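Local coordinates for protein putative ABC transporter (Thermobispora bispora, PDB 4PE6) that probably serves as the solute-binding component of an ABC transporter for sugar-like molecules, and holds a four-carbon sugar acid in the crystal, at residues Gln125-Phe128 with Val129-Ala132; Ile28-Gly31 with Trp32-Thr35; Arg153-Val156 with Gly157-Pro160. All blocks are in the same frame, centred on the assembly; numbering follows the deposited sequence.

Contact 1 (Gln125-Phe128 with Val129-Ala132). With LTH ((2R,3S)-2,3,4-trihydroxybutanoic acid), chain C.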
ATOM      1  N   GLN A 125       5.280  -8.827  -2.057  1.00 17.28           N
ATOM      2  CA  GLN A 125       5.312  -7.373  -2.075  1.00 17.10           C
ATOM      3  C   GLN A 125       4.762  -6.812  -3.374  1.00 17.22           C
ATOM      4  O   GLN A 125       4.267  -7.553  -4.227  1.00 17.92           O
ATOM      5  CB  GLN A 125       6.753  -6.899  -1.815  1.00 17.39           C
ATOM      6  CG  GLN A 125       7.719  -7.188  -2.965  1.00 18.21           C
ATOM      7  CD  GLN A 125       9.062  -6.565  -2.716  1.00 18.77           C
ATOM      8  OE1 GLN A 125       9.993  -7.248  -2.345  1.00 19.70           O
ATOM      9  NE2 GLN A 125       9.154  -5.245  -2.867  1.00 18.80           N
ATOM     10  N   ASN A 126       4.836  -5.501  -3.515  1.00 16.89           N
ATOM     11  CA  ASN A 126       4.660  -4.832  -4.781  1.00 17.04           C
ATOM     12  C   ASN A 126       5.954  -4.089  -5.068  1.00 17.05           C
ATOM     13  O   ASN A 126       6.785  -3.882  -4.165  1.00 16.86           O
ATOM     14  CB  ASN A 126       3.521  -3.783  -4.723  1.00 16.79           C
ATOM     15  CG  ASN A 126       2.100  -4.365  -4.819  1.00 16.92           C
ATOM     16  OD1 ASN A 126       1.131  -3.588  -4.813  1.00 16.82           O
ATOM     17  ND2 ASN A 126       1.952  -5.684  -4.844  1.00 17.06           N
ATOM     18  N   SER A 127       6.105  -3.616  -6.297  1.00 17.44           N
ATOM     19  CA  SER A 127       7.250  -2.724  -6.616  1.00 17.64           C
ATOM     20  C   SER A 127       7.007  -1.304  -6.099  1.00 17.19           C
ATOM     21  O   SER A 127       6.380  -0.476  -6.755  1.00 17.24           O
ATOM     22  CB  SER A 127       7.547  -2.662  -8.100  1.00 18.31           C
ATOM     23  OG  SER A 127       8.581  -1.720  -8.334  1.00 18.65           O
ATOM     24  N   PHE A 128       7.563  -1.022  -4.932  1.00 16.82           N
ATOM     25  CA  PHE A 128       7.484   0.312  -4.358  1.00 16.57           C
ATOM     26  C   PHE A 128       8.254   1.308  -5.203  1.00 17.02           C
ATOM     27  O   PHE A 128       7.836   2.455  -5.336  1.00 16.93           O
ATOM     28  CB  PHE A 128       7.926   0.280  -2.909  1.00 16.32           C
ATOM     29  CG  PHE A 128       7.220  -0.771  -2.121  1.00 15.98           C
ATOM     30  CD1 PHE A 128       5.825  -0.752  -2.031  1.00 15.66           C
ATOM     31  CD2 PHE A 128       7.905  -1.808  -1.539  1.00 16.06           C
ATOM     32  CE1 PHE A 128       5.149  -1.744  -1.339  1.00 15.51           C
ATOM     33  CE2 PHE A 128       7.235  -2.787  -0.839  1.00 15.78           C
ATOM     34  CZ  PHE A 128       5.859  -2.764  -0.748  1.00 15.55           C
ATOM     35  N   VAL A 129       9.332   0.844  -5.834  1.00 17.68           N
ATOM     36  CA  VAL A 129      10.066   1.689  -6.747  1.00 18.35           C
ATOM     37  C   VAL A 129       9.195   2.139  -7.919  1.00 18.45           C
ATOM     38  O   VAL A 129       9.192   3.313  -8.263  1.00 18.69           O
ATOM     39  CB  VAL A 129      11.334   1.004  -7.268  1.00 19.20           C
ATOM     40  CG1 VAL A 129      11.961   1.836  -8.372  1.00 20.03           C
ATOM     41  CG2 VAL A 129      12.330   0.826  -6.117  1.00 19.43           C
ATOM     42  N   ASP A 130       8.466   1.218  -8.534  1.00 18.44           N
ATOM     43  CA  ASP A 130       7.599   1.591  -9.650  1.00 18.67           C
ATOM     44  C   ASP A 130       6.540   2.613  -9.226  1.00 18.12           C
ATOM     45  O   ASP A 130       6.297   3.586  -9.933  1.00 18.28           O
ATOM     46  CB  ASP A 130       6.922   0.364 -10.245  1.00 18.95           C
ATOM     47  CG  ASP A 130       7.861  -0.467 -11.110  1.00 19.92           C
ATOM     48  OD1 ASP A 130       9.020  -0.049 -11.321  1.00 20.51           O
ATOM     49  OD2 ASP A 130       7.437  -1.547 -11.544  1.00 20.20           O
ATOM     50  N   TRP A 131       5.917   2.369  -8.068  1.00 17.50           N
ATOM     51  CA  TRP A 131       4.918   3.289  -7.523  1.00 17.21           C
ATOM     52  C   TRP A 131       5.516   4.664  -7.372  1.00 17.33           C
ATOM     53  O   TRP A 131       5.032   5.621  -7.957  1.00 17.35           O
ATOM     54  CB  TRP A 131       4.395   2.758  -6.191  1.00 16.65           C
ATOM     55  CG  TRP A 131       3.450   3.664  -5.420  1.00 16.56           C
ATOM     56  CD1 TRP A 131       2.990   4.898  -5.776  1.00 16.82           C
ATOM     57  CD2 TRP A 131       2.903   3.385  -4.139  1.00 16.24           C
ATOM     58  NE1 TRP A 131       2.156   5.406  -4.779  1.00 16.69           N
ATOM     59  CE2 TRP A 131       2.093   4.493  -3.769  1.00 16.34           C
ATOM     60  CE3 TRP A 131       3.021   2.312  -3.258  1.00 15.96           C
ATOM     61  CZ2 TRP A 131       1.405   4.553  -2.555  1.00 16.18           C
ATOM     62  CZ3 TRP A 131       2.316   2.370  -2.044  1.00 15.84           C
ATOM     63  CH2 TRP A 131       1.505   3.485  -1.722  1.00 15.87           C
ATOM     64  N   ALA A 132       6.599   4.768  -6.607  1.00 17.53           N
ATOM     65  CA  ALA A 132       7.220   6.081  -6.410  1.00 17.97           C
ATOM     66  C   ALA A 132       7.580   6.775  -7.715  1.00 18.90           C
ATOM     67  O   ALA A 132       7.491   7.994  -7.805  1.00 18.95           O
ATOM     68  CB  ALA A 132       8.441   5.979  -5.491  1.00 17.96           C
TER
HETATM   69  O1  LTH C 401      -0.502   2.996   1.884  1.00 23.17           O
HETATM   70  C1  LTH C 401      -0.085   2.115   2.723  1.00 19.98           C
HETATM   71  O   LTH C 401      -0.399   2.044   3.930  1.00 18.42           O
HETATM   72  C2  LTH C 401       0.815   0.972   2.193  1.00 17.06           C
HETATM   73  O2  LTH C 401       1.239   0.101   3.271  1.00 16.65           O
HETATM   74  C3  LTH C 401       2.064   1.502   1.520  1.00 17.81           C
HETATM   75  O3  LTH C 401       2.811   2.294   2.441  1.00 17.79           O
HETATM   76  C4  LTH C 401       2.937   0.310   1.081  1.00 17.90           C
HETATM   77  O4  LTH C 401       2.173  -0.395   0.068  1.00 16.32           O
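The chain turns from strand into helix at Ser-127 and Phe-128, whose carbonyls take the first helical bonds: Trp-131 N donates to Ser-127 O at 3.2 Å, and Ala-132 N to Phe-128 O at 2.9 Å. Ser-127 is the N-cap. A chi1 of 176°, which sets OG opposite the backbone N, lets its hydroxyl accept from Asp-130 N at 2.9 Å. The carboxylate of Asp-130 folds back beside that hydroxyl, CG lying 3.1 Å from Ser-127 OG, but its oxygens are poorly angled for a bond. A negative group here probably interacts favourably with the helix N-terminus.

Just before the turn, the side-chain amides of Gln-125 and Asn-126 each bond to the backbone carbonyl of the other residue. Asn-126 ND2 donates to Gln-125 O at 3.0 Å from above the carbonyl plane, while Gln-125 NE2 gives a fairly straight bond (168°) to Asn-126 O. That same Asn-126 O stands 3.4 Å above the Phe-128 ring, over its centre.

Phe-128 and Trp-131 reach from the helix start to the ligand. Trp-131 CE3 comes to the edge of the phenyl ring, 4.3 Å from Phe-128 CD1. LTH O4 lies in the indole plane at its edge, 3.5 Å from Trp-131 CZ3, and approaches the phenyl ring obliquely at CE1. The two aromatics thus border the hydroxymethyl end of the sugar acid.

Phe-128 also packs on Pro-160 and Met-164 of helix 159-173, and Trp-131 on Val-257 and Met-258 at strand 255-258. Gln-125 pairs through its backbone with strand 283-290, and the chain runs on from strand 122-126 into helix 128-142 at what is probably one of the crossovers between the two lobes.

Contact 2 (Ile28-Gly31 with Trp32-Thr35). With LTH ((2R,3S)-2,3,4-trihydroxybutanoic acid), chain C.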
ATOM      1  N   ILE A  28      -2.821   0.920  10.955  1.00 17.18           N
ATOM      2  CA  ILE A  28      -4.201   0.884  10.487  1.00 17.36           C
ATOM      3  C   ILE A  28      -4.782   2.285  10.221  1.00 17.81           C
ATOM      4  O   ILE A  28      -5.931   2.416   9.750  1.00 17.98           O
ATOM      5  CB  ILE A  28      -5.087   0.069  11.470  1.00 18.00           C
ATOM      6  CG1 ILE A  28      -6.483  -0.195  10.886  1.00 18.31           C
ATOM      7  CG2 ILE A  28      -5.177   0.754  12.827  1.00 19.13           C
ATOM      8  CD1 ILE A  28      -6.465  -0.837   9.514  1.00 17.49           C
ATOM      9  N   GLY A  29      -3.975   3.318  10.454  1.00 17.99           N
ATOM     10  CA  GLY A  29      -4.428   4.714  10.372  1.00 18.44           C
ATOM     11  C   GLY A  29      -4.480   5.357   8.994  1.00 17.99           C
ATOM     12  O   GLY A  29      -4.140   6.525   8.853  1.00 18.39           O
ATOM     13  N   ASN A  30      -4.859   4.595   7.976  1.00 17.22           N
ATOM     14  CA  ASN A  30      -5.177   5.154   6.676  1.00 17.08           C
ATOM     15  C   ASN A  30      -6.156   4.234   5.956  1.00 16.85           C
ATOM     16  O   ASN A  30      -6.323   3.060   6.317  1.00 16.50           O
ATOM     17  CB  ASN A  30      -3.913   5.497   5.839  1.00 16.73           C
ATOM     18  CG  ASN A  30      -3.257   4.266   5.198  1.00 16.06           C
ATOM     19  OD1 ASN A  30      -3.934   3.365   4.710  1.00 15.88           O
ATOM     20  ND2 ASN A  30      -1.921   4.249   5.168  1.00 15.99           N
ATOM     21  N   GLY A  31      -6.840   4.776   4.956  1.00 17.16           N
ATOM     22  CA  GLY A  31      -7.941   4.073   4.305  1.00 17.35           C
ATOM     23  C   GLY A  31      -7.453   2.890   3.476  1.00 16.70           C
ATOM     24  O   GLY A  31      -8.183   1.917   3.292  1.00 16.63           O
ATOM     25  N   TRP A  32      -6.205   2.980   2.980  1.00 16.03           N
ATOM     26  CA  TRP A  32      -5.620   1.892   2.190  1.00 15.60           C
ATOM     27  C   TRP A  32      -5.521   0.644   3.081  1.00 15.36           C
ATOM     28  O   TRP A  32      -5.889  -0.462   2.680  1.00 15.21           O
ATOM     29  CB  TRP A  32      -4.248   2.332   1.620  1.00 15.28           C
ATOM     30  CG  TRP A  32      -3.579   1.330   0.707  1.00 15.03           C
ATOM     31  CD1 TRP A  32      -3.554   1.359  -0.647  1.00 15.53           C
ATOM     32  CD2 TRP A  32      -2.801   0.179   1.096  1.00 14.57           C
ATOM     33  NE1 TRP A  32      -2.856   0.275  -1.134  1.00 15.44           N
ATOM     34  CE2 TRP A  32      -2.363  -0.447  -0.086  1.00 14.73           C
ATOM     35  CE3 TRP A  32      -2.453  -0.387   2.324  1.00 14.16           C
ATOM     36  CZ2 TRP A  32      -1.597  -1.605  -0.079  1.00 14.51           C
ATOM     37  CZ3 TRP A  32      -1.693  -1.516   2.345  1.00 13.95           C
ATOM     38  CH2 TRP A  32      -1.248  -2.120   1.142  1.00 14.16           C
ATOM     39  N   ARG A  33      -5.049   0.835   4.310  1.00 15.55           N
ATOM     40  CA  ARG A  33      -4.878  -0.268   5.246  1.00 15.65           C
ATOM     41  C   ARG A  33      -6.225  -0.844   5.666  1.00 16.80           C
ATOM     42  O   ARG A  33      -6.348  -2.036   5.911  1.00 16.14           O
ATOM     43  CB  ARG A  33      -4.101   0.183   6.473  1.00 15.43           C
ATOM     44  CG  ARG A  33      -2.634   0.497   6.232  1.00 15.15           C
ATOM     45  CD  ARG A  33      -1.769  -0.746   5.962  1.00 14.75           C
ATOM     46  NE  ARG A  33      -0.394  -0.312   5.749  1.00 14.66           N
ATOM     47  CZ  ARG A  33       0.657  -0.590   6.538  1.00 14.77           C
ATOM     48  NH1 ARG A  33       0.558  -1.366   7.579  1.00 14.80           N
ATOM     49  NH2 ARG A  33       1.838  -0.080   6.246  1.00 15.09           N
ATOM     50  N   GLN A  34      -7.223   0.023   5.750  1.00 18.71           N
ATOM     51  CA  GLN A  34      -8.574  -0.427   6.049  1.00 20.85           C
ATOM     52  C   GLN A  34      -9.168  -1.277   4.925  1.00 20.48           C
ATOM     53  O   GLN A  34      -9.809  -2.272   5.202  1.00 21.01           O
ATOM     54  CB  GLN A  34      -9.457   0.748   6.428  1.00 23.63           C
ATOM     55  CG  GLN A  34      -9.188   1.117   7.873  1.00 26.27           C
ATOM     56  CD  GLN A  34      -9.487   2.544   8.193  1.00 30.04           C
ATOM     57  OE1 GLN A  34     -10.412   3.137   7.643  1.00 33.37           O
ATOM     58  NE2 GLN A  34      -8.699   3.116   9.096  1.00 31.90           N
ATOM     59  N   THR A  35      -8.895  -0.930   3.675  1.00 19.67           N
ATOM     60  CA  THR A  35      -9.332  -1.758   2.568  1.00 19.48           C
ATOM     61  C   THR A  35      -8.549  -3.079   2.584  1.00 18.60           C
ATOM     62  O   THR A  35      -9.109  -4.158   2.343  1.00 18.39           O
ATOM     63  CB  THR A  35      -9.182  -1.035   1.224  1.00 19.80           C
ATOM     64  OG1 THR A  35     -10.103   0.057   1.166  1.00 20.28           O
ATOM     65  CG2 THR A  35      -9.472  -1.986   0.065  1.00 20.24           C
TER
HETATM   66  O1  LTH C 401      -0.502   2.996   1.884  1.00 23.17           O
HETATM   67  C1  LTH C 401      -0.085   2.115   2.723  1.00 19.98           C
HETATM   68  O   LTH C 401      -0.399   2.044   3.930  1.00 18.42           O
HETATM   69  C2  LTH C 401       0.815   0.972   2.193  1.00 17.06           C
HETATM   70  O2  LTH C 401       1.239   0.101   3.271  1.00 16.65           O
HETATM   71  C3  LTH C 401       2.064   1.502   1.520  1.00 17.81           C
HETATM   72  O3  LTH C 401       2.811   2.294   2.441  1.00 17.79           O
HETATM   73  C4  LTH C 401       2.937   0.310   1.081  1.00 17.90           C
HETATM   74  O4  LTH C 401       2.173  -0.395   0.068  1.00 16.32           O
HETATM   75  O   HOH W   1     -10.792   2.584   3.346  1.00 28.46           O
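Asn-30 and Arg-33 converge on the ligand through their torsions. In Asn-30, CG lies between the backbone N and the carbonyl carbon (chi1 78°), which turns OD1 back over the start of the helix and directs ND2 into the pocket; Arg-33 folds at chi2 (-71°) and brings its guanidinium round beside the same sugar acid.

Asn-30 is the N-cap: OD1 accepts from Arg-33 N at 2.8 Å, with the donor nearly in line with the side-chain carbonyl. Its other branch, ND2, gives LTH O, a carboxylate oxygen, a straight bond of 3.0 Å (177°), and also donates to Met-187 O. Arg-33 NE donates to that same ligand oxygen at 3.0 Å and to the hydroxyl O2 of LTH, also at 3.0 Å, with a weak bond from NH2 to O2. One carboxylate oxygen is thereby gripped by two donors, and the guanidinium meets the acid by its edge. Arg-33 NH1 is held by Asn-25 OD1.

Trp-32 lies flat against the ligand, LTH C2 standing 3.5 Å above one ring face and offset toward its rim, while NE1 donates to Ser-259 O. Putting an alanine here would probably deprive the carbon chain of its aromatic platform and leave Ser-259 O without the indole donor, setting the sugar acid freer to shift.

Elsewhere on this turn, Gln-34 NE2 bonds to Ile-28 O at 2.9 Å, and its chain crosses that of Ile-28 at about a right angle, Ile-28 CD1 being 3.7 Å from Gln-34 CG.

A capped helix start after the first strand, supplying amide, guanidinium and indole to the ligand, is consistent with the cleft of the periplasmic-binding-protein fold, in which sugar-binding members often lay an aromatic face against the ligand.

Contact 3 (Arg153-Val156 with Gly157-Pro160). With LTH ((2R,3S)-2,3,4-trihydroxybutanoic acid), chain C.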
ATOM      1  N   ARG A 153       5.483  12.502   2.708  1.00 15.59           N
ATOM      2  CA  ARG A 153       5.904  11.139   2.934  1.00 15.47           C
ATOM      3  C   ARG A 153       4.763  10.235   3.389  1.00 15.50           C
ATOM      4  O   ARG A 153       3.743  10.682   3.962  1.00 15.67           O
ATOM      5  CB  ARG A 153       7.039  11.102   3.945  1.00 15.72           C
ATOM      6  CG  ARG A 153       8.269  11.841   3.450  1.00 15.91           C
ATOM      7  CD  ARG A 153       9.446  11.779   4.420  1.00 16.36           C
ATOM      8  NE  ARG A 153       9.921  10.420   4.610  1.00 16.39           N
ATOM      9  CZ  ARG A 153      11.069  10.103   5.225  1.00 17.01           C
ATOM     10  NH1 ARG A 153      11.838  11.039   5.731  1.00 17.56           N
ATOM     11  NH2 ARG A 153      11.434   8.844   5.356  1.00 17.07           N
ATOM     12  N   GLY A 154       4.960   8.948   3.140  1.00 15.55           N
ATOM     13  CA  GLY A 154       3.961   7.933   3.463  1.00 15.54           C
ATOM     14  C   GLY A 154       4.040   7.394   4.877  1.00 15.90           C
ATOM     15  O   GLY A 154       4.118   8.169   5.844  1.00 16.24           O
ATOM     16  N   VAL A 155       3.984   6.071   5.000  1.00 15.90           N
ATOM     17  CA  VAL A 155       3.993   5.404   6.296  1.00 16.33           C
ATOM     18  C   VAL A 155       5.423   5.375   6.835  1.00 16.72           C
ATOM     19  O   VAL A 155       6.099   4.342   6.798  1.00 16.62           O
ATOM     20  CB  VAL A 155       3.340   4.010   6.228  1.00 16.29           C
ATOM     21  CG1 VAL A 155       3.244   3.359   7.591  1.00 16.71           C
ATOM     22  CG2 VAL A 155       1.913   4.150   5.660  1.00 16.22           C
ATOM     23  N   VAL A 156       5.840   6.526   7.379  1.00 17.24           N
ATOM     24  CA  VAL A 156       7.221   6.718   7.889  1.00 17.62           C
ATOM     25  C   VAL A 156       7.528   5.695   8.970  1.00 17.96           C
ATOM     26  O   VAL A 156       6.727   5.459   9.877  1.00 18.42           O
ATOM     27  CB  VAL A 156       7.452   8.168   8.387  1.00 17.96           C
ATOM     28  CG1 VAL A 156       8.797   8.333   9.106  1.00 18.62           C
ATOM     29  CG2 VAL A 156       7.367   9.153   7.214  1.00 17.64           C
ATOM     30  N   GLY A 157       8.708   5.104   8.894  1.00 18.00           N
ATOM     31  CA  GLY A 157       9.101   4.016   9.782  1.00 18.12           C
ATOM     32  C   GLY A 157       9.035   2.675   9.066  1.00 17.72           C
ATOM     33  O   GLY A 157       9.826   1.775   9.362  1.00 17.86           O
ATOM     34  N   SER A 158       8.111   2.535   8.104  1.00 16.73           N
ATOM     35  CA  SER A 158       8.013   1.288   7.332  1.00 16.45           C
ATOM     36  C   SER A 158       9.103   1.157   6.236  1.00 16.38           C
ATOM     37  O   SER A 158       9.680   2.141   5.773  1.00 16.50           O
ATOM     38  CB  SER A 158       6.616   1.120   6.717  1.00 15.90           C
ATOM     39  OG  SER A 158       6.420   2.011   5.634  1.00 15.61           O
ATOM     40  N   GLN A 159       9.379  -0.075   5.836  1.00 16.59           N
ATOM     41  CA  GLN A 159      10.371  -0.321   4.767  1.00 16.91           C
ATOM     42  C   GLN A 159       9.947   0.250   3.398  1.00 16.45           C
ATOM     43  O   GLN A 159      10.746   0.915   2.726  1.00 16.52           O
ATOM     44  CB  GLN A 159      10.709  -1.813   4.687  1.00 17.47           C
ATOM     45  CG  GLN A 159      11.629  -2.212   3.531  1.00 18.02           C
ATOM     46  CD  GLN A 159      10.888  -2.523   2.251  1.00 18.07           C
ATOM     47  OE1 GLN A 159       9.700  -2.879   2.256  1.00 18.08           O
ATOM     48  NE2 GLN A 159      11.573  -2.370   1.140  1.00 18.52           N
ATOM     49  N   PRO A 160       8.703   0.011   2.970  1.00 15.94           N
ATOM     50  CA  PRO A 160       8.334   0.603   1.697  1.00 15.74           C
ATOM     51  C   PRO A 160       8.443   2.116   1.666  1.00 15.53           C
ATOM     52  O   PRO A 160       8.890   2.668   0.668  1.00 15.44           O
ATOM     53  CB  PRO A 160       6.867   0.161   1.498  1.00 15.59           C
ATOM     54  CG  PRO A 160       6.736  -1.072   2.316  1.00 15.78           C
ATOM     55  CD  PRO A 160       7.637  -0.850   3.504  1.00 16.00           C
TER
HETATM   56  O1  LTH C 401      -0.502   2.996   1.884  1.00 23.17           O
HETATM   57  C1  LTH C 401      -0.085   2.115   2.723  1.00 19.98           C
HETATM   58  O   LTH C 401      -0.399   2.044   3.930  1.00 18.42           O
HETATM   59  C2  LTH C 401       0.815   0.972   2.193  1.00 17.06           C
HETATM   60  O2  LTH C 401       1.239   0.101   3.271  1.00 16.65           O
HETATM   61  C3  LTH C 401       2.064   1.502   1.520  1.00 17.81           C
HETATM   62  O3  LTH C 401       2.811   2.294   2.441  1.00 17.79           O
HETATM   63  C4  LTH C 401       2.937   0.310   1.081  1.00 17.90           C
HETATM   64  O4  LTH C 401       2.173  -0.395   0.068  1.00 16.32           O
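Val-155 and Ser-158 meet at one oxygen: Val-155 O accepts both from Ser-158 N at 3.0 Å and from Ser-158 OG at 2.6 Å. The backbone bond closes a type II beta turn from Val-155 to Ser-158, and the hydroxyl approaches within the carbonyl plane. Ser-158 can do this because OG lies between its own backbone N and carbonyl carbon (chi1 73°), which folds the side chain back over the turn.

The same hydroxyl serves the helix that follows. Ser-158 is the N-cap, and besides donating to Val-155 O its OG accepts a weak bond from Glu-161 N. One step earlier, Val-156 N makes a weak bond of 2.8 Å to Gly-154 O, closing an inverse gamma turn centred on Val-155. Val-156 O takes a weak bond from Asn-65 ND2. Gly-157 holds the third position of the beta turn with a positive phi (104°), at which a CB would collide with Val-156 O.

Carbon rather than polar atoms faces the ligand here. Val-155 CG1 lies 4.0 Å from Ser-158 OG, but its other branch, CG2, comes 3.6 Å from LTH O; in the first turn of helix 159-173, Pro-160 CB sits 4.0 Å from LTH C4.

Val-155 O and Ser-158 OG are thus committed to the turn and the helix cap, and what the two side chains nearest the sugar acid offer it is a hydrocarbon lining. Shape on this side of the pocket is therefore probably set by a stiffened loop, with the ligand's hydrogen bonds supplied by other residues such as Asp-113 and Ser-259.

How the contacts relate
Each contact is a helix N-terminus following a strand (20-25, 122-126 and 147-153), and along the chain they come in the order contact 2, contact 1, contact 3. Contacts 2 and 3 belong to different lobes, and contact 1 to a probable crossover between them. The centres of contacts 1 and 2 lie about 18 Å apart. Contact 3 has its centre about 13 Å from that of contact 1, and it bridges the others: Pro-160 CG packs on Phe-128 CZ at 3.6 Å, and Val-155 CG1 lies 4.0 Å from Arg-33 NH2. All three touch the one sugar acid, consistent with a two-lobed binding protein closed around its solute.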